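Local coordinates for aminotransferase, class V family protein (Trichomonas vaginalis, PDB 5F8V) that probably transfers the amino group of O-phospho-L-serine to 2-oxoglutarate in serine biosynthesis, using pyridoxal 5'-phosphate as cofactor, at residues S179-F182 with L183-P186; A268-D271 with A272-E276; F82-I85 with P86-I90; N293-P297 with E298-R302. One frame throughout, in Å; residues are numbered along the deposited sequence.

Interactions 1, 2 and 4 form a connected cluster joined by Arg-302, the last residue of interaction 4. Its NH2 lies 2.7 Å from Ser-184 OG of interaction 1, a probable hydrogen bond, and its NH1 makes a 3.1 Å salt bridge to Asp-271 OD1 of interaction 2. The centres of interactions 1 and 2 are about 11 Å apart, those of 2 and 4 about 16 Å. Interaction 3 stands apart on helix 78-89, its centre about 22 Å from that of interaction 1 and its nearest atoms about 6 Å away. Interaction 1 is tied to the cofactor site through Asn-203, the neighbour of Lys-202, which carries the pyridoxal phosphate.

Interaction 1: residues S179-F182 with L183-P186; sequences SSNF and LSRP
Leu-183 lies beside Phe-182 at the centre of a type II beta turn that runs from Asn-181 to Ser-184. Its CB sits 3.1 Å from Phe-182 O, across the peptide that joins the two residues. One atom further, CG comes over a face of the Phe-182 ring, 4.0 Å from the centroid and 28° off the normal, a CH-pi contact. The branches then part: CD1 meets Phe-182 CD1 at 3.7 Å, whereas CD2 stands above the same face, offset toward the rim. Both side chains point the same way, against Leu-59 and Leu-63 of helix 46-63, and Phe-182 also packs on Ile-196 and Ala-198 of strand 193-199. Leu-183 takes the left-handed backbone conformation of the third turn position.

The turn is closed twice at one atom. Asn-181 O accepts Ser-184 N at 3.1 Å and Ser-184 OG at 2.7 Å, both from the same face of the carbonyl plane. Ser-184 OG is turned back over the turn with chi1 at 74°, between its own backbone N and carbonyl carbon, which brings it to that oxygen. Beyond the turn, Asn-181 ND2 and Arg-185 NH2 lie 3.4 Å apart as two donors, with the amide and guanidinium planes 63° to one another. Asp-155 OD2 accepts from both, and Arg-185 NH2 also reaches Phe-164 O. The chemistry thus gives a buried carbonyl two donors, while the shared Asp-155 carboxylate, with Glu-163 OE2 also taking Asn-181 ND2, probably offsets the close approach of the two nitrogens.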
loop_
_atom_site.group_PDB
_atom_site.type_symbol
_atom_site.label_atom_id
_atom_site.label_comp_id
_atom_site.label_asym_id
_atom_site.label_seq_id
_atom_site.Cartn_x
_atom_site.Cartn_y
_atom_site.Cartn_z
ATOM N N SER A 179 -5.574 6.125 13.862
ATOM C CA SER A 179 -5.673 6.426 12.426
ATOM C C SER A 179 -6.206 7.835 12.181
ATOM O O SER A 179 -5.586 8.620 11.454
ATOM C CB SER A 179 -6.502 5.366 11.710
ATOM O OG SER A 179 -5.741 4.174 11.565
ATOM N N SER A 180 -7.283 8.193 12.865
ATOM C CA SER A 180 -7.946 9.479 12.633
ATOM C C SER A 180 -7.504 10.636 13.538
ATOM O O SER A 180 -8.051 11.733 13.421
ATOM C CB SER A 180 -9.460 9.287 12.729
ATOM O OG SER A 180 -9.809 8.702 13.969
ATOM N N ASN A 181 -6.539 10.423 14.435
ATOM C CA ASN A 181 -5.986 11.547 15.214
ATOM C C ASN A 181 -4.449 11.587 15.339
ATOM O O ASN A 181 -3.906 12.331 16.167
ATOM C CB ASN A 181 -6.692 11.656 16.585
ATOM C CG ASN A 181 -6.158 10.679 17.627
ATOM O OD1 ASN A 181 -5.408 9.760 17.323
ATOM N ND2 ASN A 181 -6.562 10.880 18.874
ATOM N N PHE A 182 -3.760 10.827 14.489
ATOM C CA PHE A 182 -2.301 10.726 14.550
ATOM C C PHE A 182 -1.698 12.044 14.136
ATOM O O PHE A 182 -2.053 12.574 13.083
ATOM C CB PHE A 182 -1.787 9.629 13.613
ATOM C CG PHE A 182 -0.354 9.244 13.846
ATOM C CD1 PHE A 182 0.587 9.342 12.823
ATOM C CD2 PHE A 182 0.047 8.745 15.077
ATOM C CE1 PHE A 182 1.911 8.968 13.035
ATOM C CE2 PHE A 182 1.364 8.369 15.297
ATOM C CZ PHE A 182 2.297 8.479 14.277
ATOM N N LEU A 183 -0.799 12.563 14.969
ATOM C CA LEU A 183 -0.126 13.863 14.761
ATOM C C LEU A 183 -1.084 15.069 14.819
ATOM O O LEU A 183 -0.790 16.135 14.270
ATOM C CB LEU A 183 0.708 13.866 13.469
ATOM C CG LEU A 183 1.689 12.696 13.321
ATOM C CD1 LEU A 183 2.134 12.555 11.879
ATOM C CD2 LEU A 183 2.893 12.874 14.247
ATOM N N SER A 184 -2.214 14.896 15.509
ATOM C CA SER A 184 -3.129 15.994 15.800
ATOM C C SER A 184 -2.848 16.568 17.181
ATOM O O SER A 184 -3.417 17.593 17.538
ATOM C CB SER A 184 -4.579 15.516 15.713
ATOM O OG SER A 184 -4.925 14.710 16.823
ATOM N N ARG A 185 -1.987 15.892 17.953
ATOM C CA ARG A 185 -1.588 16.334 19.285
ATOM C C ARG A 185 -0.360 15.556 19.792
ATOM O O ARG A 185 -0.016 14.507 19.236
ATOM C CB ARG A 185 -2.745 16.160 20.272
ATOM C CG ARG A 185 -3.320 14.758 20.304
ATOM C CD ARG A 185 -4.435 14.683 21.323
ATOM N NE ARG A 185 -4.958 13.329 21.466
ATOM C CZ ARG A 185 -6.123 13.021 22.045
ATOM N NH1 ARG A 185 -6.912 13.965 22.567
ATOM N NH2 ARG A 185 -6.503 11.752 22.116
ATOM N N PRO A 186 0.292 16.050 20.862
ATOM C CA PRO A 186 1.415 15.290 21.419
ATOM C C PRO A 186 0.985 13.969 22.047
ATOM O O PRO A 186 -0.170 13.824 22.449
ATOM C CB PRO A 186 1.979 16.227 22.503
ATOM C CG PRO A 186 1.470 17.583 22.145
ATOM C CD PRO A 186 0.107 17.325 21.578
#

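Interaction 2: residues A268-D271 with A272-E276; sequences AAMD and ALNKE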
loop_
_atom_site.group_PDB
_atom_site.type_symbol
_atom_site.label_atom_id
_atom_site.label_comp_id
_atom_site.label_asym_id
_atom_site.label_seq_id
_atom_site.Cartn_x
_atom_site.Cartn_y
_atom_site.Cartn_z
ATOM N N ALA A 268 1.840 20.284 19.599
ATOM C CA ALA A 268 1.114 21.082 20.589
ATOM C C ALA A 268 0.366 22.233 19.909
ATOM O O ALA A 268 -0.759 22.565 20.294
ATOM C CB ALA A 268 2.063 21.606 21.666
ATOM N N ALA A 269 0.984 22.824 18.889
ATOM C CA ALA A 269 0.317 23.822 18.053
ATOM C C ALA A 269 -0.855 23.227 17.263
ATOM O O ALA A 269 -1.878 23.892 17.114
ATOM C CB ALA A 269 1.307 24.481 17.106
ATOM N N MET A 270 -0.698 21.999 16.754
ATOM C CA MET A 270 -1.790 21.305 16.060
ATOM C C MET A 270 -2.969 21.090 17.012
ATOM O O MET A 270 -4.120 21.324 16.655
ATOM C CB MET A 270 -1.361 19.937 15.494
ATOM C CG MET A 270 -0.390 19.905 14.306
ATOM S SD MET A 270 -0.667 20.930 12.833
ATOM C CE MET A 270 -2.439 21.189 12.761
ATOM N N ASP A 271 -2.665 20.646 18.227
ATOM C CA ASP A 271 -3.685 20.425 19.238
ATOM C C ASP A 271 -4.483 21.705 19.524
ATOM O O ASP A 271 -5.705 21.655 19.602
ATOM C CB ASP A 271 -3.060 19.867 20.517
ATOM C CG ASP A 271 -4.092 19.427 21.528
ATOM O OD1 ASP A 271 -5.106 18.809 21.138
ATOM O OD2 ASP A 271 -3.883 19.699 22.726
ATOM N N ALA A 272 -3.794 22.839 19.652
ATOM C CA ALA A 272 -4.458 24.137 19.883
ATOM C C ALA A 272 -5.317 24.577 18.692
ATOM O O ALA A 272 -6.440 25.050 18.880
ATOM C CB ALA A 272 -3.438 25.224 20.233
ATOM N N LEU A 273 -4.802 24.421 17.476
ATOM C CA LEU A 273 -5.562 24.813 16.276
ATOM C C LEU A 273 -6.772 23.906 16.039
ATOM O O LEU A 273 -7.844 24.376 15.674
ATOM C CB LEU A 273 -4.669 24.827 15.036
ATOM C CG LEU A 273 -3.550 25.879 15.049
ATOM C CD1 LEU A 273 -2.659 25.680 13.832
ATOM C CD2 LEU A 273 -4.098 27.304 15.105
ATOM N N ASN A 274 -6.592 22.614 16.281
ATOM C CA ASN A 274 -7.671 21.652 16.162
ATOM C C ASN A 274 -8.776 21.848 17.221
ATOM O O ASN A 274 -9.959 21.743 16.897
ATOM C CB ASN A 274 -7.108 20.235 16.174
ATOM C CG ASN A 274 -6.297 19.914 14.921
ATOM O OD1 ASN A 274 -6.535 20.473 13.838
ATOM N ND2 ASN A 274 -5.360 18.987 15.053
ATOM N N LYS A 275 -8.390 22.167 18.459
ATOM C CA LYS A 275 -9.359 22.547 19.505
ATOM C C LYS A 275 -10.142 23.816 19.158
ATOM O O LYS A 275 -11.338 23.897 19.440
ATOM C CB LYS A 275 -8.682 22.731 20.871
ATOM C CG LYS A 275 -8.342 21.425 21.559
ATOM C CD LYS A 275 -7.600 21.641 22.862
ATOM C CE LYS A 275 -7.417 20.324 23.586
ATOM N NZ LYS A 275 -6.322 20.414 24.583
ATOM N N GLU A 276 -9.468 24.803 18.573
ATOM C CA GLU A 276 -10.140 26.036 18.135
ATOM C C GLU A 276 -11.216 25.737 17.107
ATOM O O GLU A 276 -12.356 26.169 17.254
ATOM C CB GLU A 276 -9.156 27.043 17.538
ATOM C CG GLU A 276 -8.427 27.885 18.563
ATOM C CD GLU A 276 -7.330 28.738 17.943
ATOM O OE1 GLU A 276 -7.507 29.224 16.794
ATOM O OE2 GLU A 276 -6.285 28.918 18.615
#
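Met-270 O receives the shortest hydrogen bond here, 2.8 Å from Asn-274 N, which arrives nearly along the C=O axis. It is one of four successive i to i+4 bonds that carry helix 267-286 through residues 268-275. The Asn-274 side chain folds back over the same carbonyl, its CB 3.2 Å from Met-270 O; its ND2 is directed to Asn-351 OD1, with a weak second bond to Ser-184 O.

One residue further along, Asp-271 and Lys-275 form the salt bridge of the segment. Lys-275 NZ meets Asp-271 OD2 at 3.1 Å, on the syn side but 30° out of the carboxylate plane. With CG swung to the carbonyl side of the residue (chi1 -171°), Asp-271 sends its carboxylate along the helix toward Lys-275. Lys-275 is extended beyond CG, which itself lies 3.3 Å from Asp-271 O, so its methylenes run over the backbone before the ammonium crosses to the acid. The other carboxylate oxygen serves Arg-302, and the aspartate is probably stabilised in its charged form by two cations. On another side of the helix, Leu-273 CG rests 3.3 Å from Ala-269 O.

Ala-272, Leu-273 and Lys-275 are exposed. Asp-271 and Asn-274 instead connect the helix to its neighbours: the loop between strands 174-177 and 193-199, through Arg-185, and the approach to strand 304-307, through Met-303.

Interaction 3: residues F82-I85 with P86-I90; sequences FSAI and PFNFI
Ile-85 and Pro-86 meet at a proline kink in helix 78-89, where the proline nitrogen has no hydrogen to give to the preceding turn. This is the tight part: Ile-85 CB and Pro-86 CD are 3.3 Å apart, closer than usual van der Waals contact, and CD also fills the missing bond's place, 3.1 Å from Phe-82 O. Across the kink, Ala-84 O takes two donors from Asn-88, the backbone N at 3.0 Å and ND2 at 2.8 Å. The side-chain bond is nearly straight (168°) and lies in the amide plane, although ND2 stands above the carbonyl plane; Met-231 O is a second acceptor for it.

The helix end is looser: Ile-90 N makes only a weak 3.3 Å bond to Pro-86 O. No side faces solvent, all nine residues being buried. Ile-85 and Phe-89 turn to Tyr-150 and Ile-175 of the central sheet, Pro-86 to Cys-112 and Leu-115 of helix 103-115, and Phe-87 packs on Phe-226 of the second subunit. Phe-89 is held at two places: Asn-88 CB lies 3.9 Å above the centre of one face, and Ile-85 CD1 touches the ring edge in its plane, 3.8 Å from CE2.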
loop_
_atom_site.group_PDB
_atom_site.type_symbol
_atom_site.label_atom_id
_atom_site.label_comp_id
_atom_site.label_asym_id
_atom_site.label_seq_id
_atom_site.Cartn_x
_atom_site.Cartn_y
_atom_site.Cartn_z
ATOM N N PHE A 82 -5.017 -4.430 11.774
ATOM C CA PHE A 82 -5.934 -5.194 12.662
ATOM C C PHE A 82 -5.604 -6.696 12.655
ATOM O O PHE A 82 -5.699 -7.359 13.683
ATOM C CB PHE A 82 -7.421 -5.064 12.274
ATOM C CG PHE A 82 -7.980 -3.664 12.274
ATOM C CD1 PHE A 82 -7.318 -2.577 12.858
ATOM C CD2 PHE A 82 -9.245 -3.445 11.711
ATOM C CE1 PHE A 82 -7.882 -1.314 12.840
ATOM C CE2 PHE A 82 -9.808 -2.183 11.703
ATOM C CZ PHE A 82 -9.127 -1.118 12.268
ATOM N N SER A 83 -5.251 -7.223 11.488
ATOM C CA SER A 83 -4.846 -8.618 11.356
ATOM C C SER A 83 -3.452 -8.853 11.935
ATOM O O SER A 83 -3.243 -9.813 12.682
ATOM C CB SER A 83 -4.858 -9.035 9.896
ATOM O OG SER A 83 -6.093 -8.723 9.288
ATOM N N ALA A 84 -2.516 -7.968 11.608
ATOM C CA ALA A 84 -1.120 -8.128 12.013
ATOM C C ALA A 84 -0.908 -8.016 13.520
ATOM O O ALA A 84 -0.024 -8.674 14.060
ATOM C CB ALA A 84 -0.224 -7.144 11.267
ATOM N N ILE A 85 -1.722 -7.211 14.203
ATOM C CA ILE A 85 -1.561 -7.000 15.645
ATOM C C ILE A 85 -1.555 -8.327 16.441
ATOM O O ILE A 85 -0.575 -8.607 17.145
ATOM C CB ILE A 85 -2.599 -5.978 16.214
ATOM C CG1 ILE A 85 -2.313 -4.542 15.715
ATOM C CG2 ILE A 85 -2.651 -6.016 17.741
ATOM C CD1 ILE A 85 -0.966 -3.939 16.076
ATOM N N PRO A 86 -2.625 -9.146 16.336
ATOM C CA PRO A 86 -2.599 -10.407 17.081
ATOM C C PRO A 86 -1.522 -11.400 16.625
ATOM O O PRO A 86 -0.925 -12.055 17.479
ATOM C CB PRO A 86 -4.015 -10.977 16.889
ATOM C CG PRO A 86 -4.579 -10.258 15.713
ATOM C CD PRO A 86 -3.948 -8.902 15.739
ATOM N N PHE A 87 -1.268 -11.507 15.321
ATOM C CA PHE A 87 -0.147 -12.322 14.818
ATOM C C PHE A 87 1.148 -11.990 15.554
ATOM O O PHE A 87 1.866 -12.899 15.975
ATOM C CB PHE A 87 0.093 -12.128 13.315
ATOM C CG PHE A 87 -0.743 -13.005 12.443
ATOM C CD1 PHE A 87 -0.543 -14.387 12.427
ATOM C CD2 PHE A 87 -1.732 -12.461 11.621
ATOM C CE1 PHE A 87 -1.319 -15.201 11.628
ATOM C CE2 PHE A 87 -2.508 -13.279 10.816
ATOM C CZ PHE A 87 -2.297 -14.650 10.816
ATOM N N ASN A 88 1.400 -10.689 15.736
ATOM C CA ASN A 88 2.657 -10.174 16.283
ATOM C C ASN A 88 2.768 -10.102 17.807
ATOM O O ASN A 88 3.877 -10.204 18.334
ATOM C CB ASN A 88 2.947 -8.771 15.705
ATOM C CG ASN A 88 3.531 -8.820 14.304
ATOM O OD1 ASN A 88 4.746 -8.947 14.134
ATOM N ND2 ASN A 88 2.675 -8.689 13.289
ATOM N N PHE A 89 1.652 -9.895 18.512
ATOM C CA PHE A 89 1.705 -9.497 19.933
ATOM C C PHE A 89 0.938 -10.352 20.948
ATOM O O PHE A 89 0.984 -10.050 22.146
ATOM C CB PHE A 89 1.249 -8.037 20.087
ATOM C CG PHE A 89 2.059 -7.053 19.294
ATOM C CD1 PHE A 89 3.439 -6.947 19.478
ATOM C CD2 PHE A 89 1.440 -6.198 18.379
ATOM C CE1 PHE A 89 4.180 -6.030 18.748
ATOM C CE2 PHE A 89 2.179 -5.282 17.654
ATOM C CZ PHE A 89 3.549 -5.199 17.843
ATOM N N ILE A 90 0.233 -11.391 20.506
ATOM C CA ILE A 90 -0.344 -12.356 21.448
ATOM C C ILE A 90 0.780 -13.034 22.244
ATOM O O ILE A 90 0.671 -13.206 23.454
ATOM C CB ILE A 90 -1.224 -13.415 20.736
ATOM C CG1 ILE A 90 -2.528 -12.760 20.261
ATOM C CG2 ILE A 90 -1.540 -14.593 21.664
ATOM C CD1 ILE A 90 -3.353 -13.620 19.332
#

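Interaction 4: residues N293-P297 with E298-R302; sequences NRIKP and EWRSR
Asn-293 and Arg-300 run antiparallel alongside one another, with amide and guanidinium planes 76° apart. The arginine comes side-on with two nitrogens. NE donates to Asn-293 OD1 at 2.9 Å, while NH2 is shared between OD1 and Asn-293 O, each at 3.1 Å. The donors stand above the carbonyl planes of their acceptors. Asn-293 turns its amide away from its backbone N (chi1 166°), and Arg-300 is extended from CG to NE, its CG passing 3.5 Å from Ile-295 O. The remaining ends are held by other partners: Arg-300 NH1 by Asp-286 and Asn-293 ND2 by Pro-306 O.

On the surface side, Lys-296 and Glu-298 run side by side in the same direction. Glu-298 OE2 touches Lys-296 CB at 3.5 Å, but the lysine ammonium is paired with Glu-135 instead. Trp-299 touches both: Lys-296 CB is at its ring edge, and Glu-298 CG lies over one face, 3.5 Å above the plane and offset toward the rim. Its backbone N closes the bend with a 2.8 Å bond to Lys-296 O.

Besides the two arginine nitrogens, Asn-293 OD1 accepts Ile-295 N, two residues on. That bond makes an Asx turn within the loop between helix 267-286 and strand 304-307.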
loop_
_atom_site.group_PDB
_atom_site.type_symbol
_atom_site.label_atom_id
_atom_site.label_comp_id
_atom_site.label_asym_id
_atom_site.label_seq_id
_atom_site.Cartn_x
_atom_site.Cartn_y
_atom_site.Cartn_z
ATOM N N ASN A 293 -25.758 17.062 18.876
ATOM C CA ASN A 293 -24.699 16.069 19.046
ATOM C C ASN A 293 -24.790 15.595 20.487
ATOM O O ASN A 293 -24.824 16.419 21.399
ATOM C CB ASN A 293 -23.317 16.672 18.748
ATOM C CG ASN A 293 -22.156 15.793 19.237
ATOM O OD1 ASN A 293 -21.963 15.609 20.441
ATOM N ND2 ASN A 293 -21.360 15.279 18.305
ATOM N N ARG A 294 -24.795 14.275 20.669
ATOM C CA ARG A 294 -25.069 13.629 21.967
ATOM C C ARG A 294 -23.827 13.309 22.794
ATOM O O ARG A 294 -23.952 12.919 23.951
ATOM C CB ARG A 294 -25.815 12.296 21.756
ATOM C CG ARG A 294 -27.323 12.391 21.827
ATOM C CD ARG A 294 -27.945 11.005 21.761
ATOM N NE ARG A 294 -29.336 11.039 21.314
ATOM C CZ ARG A 294 -30.076 9.965 21.035
ATOM N NH1 ARG A 294 -29.581 8.737 21.161
ATOM N NH2 ARG A 294 -31.331 10.126 20.619
ATOM N N ILE A 295 -22.643 13.437 22.206
ATOM C CA ILE A 295 -21.427 12.949 22.853
ATOM C C ILE A 295 -21.114 13.873 24.023
ATOM O O ILE A 295 -21.140 15.096 23.876
ATOM C CB ILE A 295 -20.234 12.873 21.877
ATOM C CG1 ILE A 295 -20.578 12.008 20.646
ATOM C CG2 ILE A 295 -18.980 12.355 22.586
ATOM C CD1 ILE A 295 -21.151 10.639 20.940
ATOM N N LYS A 296 -20.842 13.287 25.188
ATOM C CA LYS A 296 -20.509 14.083 26.372
ATOM C C LYS A 296 -19.239 14.887 26.105
ATOM O O LYS A 296 -18.339 14.386 25.431
ATOM C CB LYS A 296 -20.343 13.200 27.614
ATOM C CG LYS A 296 -21.661 12.655 28.148
ATOM C CD LYS A 296 -21.477 11.828 29.412
ATOM C CE LYS A 296 -22.750 11.053 29.739
ATOM N NZ LYS A 296 -22.611 10.180 30.940
ATOM N N PRO A 297 -19.175 16.143 26.601
ATOM C CA PRO A 297 -18.067 17.058 26.269
ATOM C C PRO A 297 -16.668 16.488 26.540
ATOM O O PRO A 297 -15.737 16.744 25.772
ATOM C CB PRO A 297 -18.342 18.296 27.146
ATOM C CG PRO A 297 -19.283 17.827 28.210
ATOM C CD PRO A 297 -20.103 16.749 27.578
ATOM N N GLU A 298 -16.536 15.709 27.610
ATOM C CA GLU A 298 -15.271 15.045 27.941
ATOM C C GLU A 298 -14.824 13.975 26.920
ATOM O O GLU A 298 -13.645 13.626 26.878
ATOM C CB GLU A 298 -15.312 14.468 29.367
ATOM C CG GLU A 298 -16.239 13.269 29.580
ATOM C CD GLU A 298 -17.614 13.617 30.141
ATOM O OE1 GLU A 298 -18.176 12.733 30.828
ATOM O OE2 GLU A 298 -18.130 14.747 29.897
ATOM N N TRP A 299 -15.757 13.461 26.110
ATOM C CA TRP A 299 -15.452 12.479 25.051
ATOM C C TRP A 299 -15.582 13.007 23.600
ATOM O O TRP A 299 -15.404 12.238 22.648
ATOM C CB TRP A 299 -16.362 11.265 25.219
ATOM C CG TRP A 299 -16.242 10.603 26.553
ATOM C CD1 TRP A 299 -17.209 10.513 27.516
ATOM C CD2 TRP A 299 -15.090 9.934 27.075
ATOM N NE1 TRP A 299 -16.730 9.830 28.605
ATOM C CE2 TRP A 299 -15.432 9.459 28.362
ATOM C CE3 TRP A 299 -13.803 9.685 26.580
ATOM C CZ2 TRP A 299 -14.525 8.755 29.171
ATOM C CZ3 TRP A 299 -12.898 8.974 27.384
ATOM C CH2 TRP A 299 -13.267 8.522 28.669
ATOM N N ARG A 300 -15.856 14.299 23.420
ATOM C CA ARG A 300 -16.054 14.849 22.076
ATOM C C ARG A 300 -14.750 14.926 21.281
ATOM O O ARG A 300 -13.763 15.493 21.744
ATOM C CB ARG A 300 -16.722 16.221 22.122
ATOM C CG ARG A 300 -18.231 16.141 22.245
ATOM C CD ARG A 300 -18.873 17.518 22.302
ATOM N NE ARG A 300 -20.310 17.457 22.003
ATOM C CZ ARG A 300 -21.134 18.501 22.037
ATOM N NH1 ARG A 300 -20.696 19.711 22.375
ATOM N NH2 ARG A 300 -22.420 18.334 21.734
ATOM N N SER A 301 -14.772 14.342 20.085
ATOM C CA SER A 301 -13.639 14.360 19.178
ATOM C C SER A 301 -13.348 15.764 18.663
ATOM O O SER A 301 -14.273 16.534 18.368
ATOM C CB SER A 301 -13.901 13.419 18.005
ATOM O OG SER A 301 -12.871 13.452 17.039
ATOM N N ARG A 302 -12.055 16.087 18.573
ATOM C CA ARG A 302 -11.610 17.303 17.906
ATOM C C ARG A 302 -11.580 17.113 16.393
ATOM O O ARG A 302 -11.565 18.094 15.668
ATOM C CB ARG A 302 -10.203 17.714 18.362
ATOM C CG ARG A 302 -10.050 18.004 19.854
ATOM C CD ARG A 302 -8.597 17.892 20.323
ATOM N NE ARG A 302 -8.040 16.600 19.919
ATOM C CZ ARG A 302 -7.012 16.406 19.090
ATOM N NH1 ARG A 302 -6.295 17.420 18.607
ATOM N NH2 ARG A 302 -6.671 15.155 18.768
#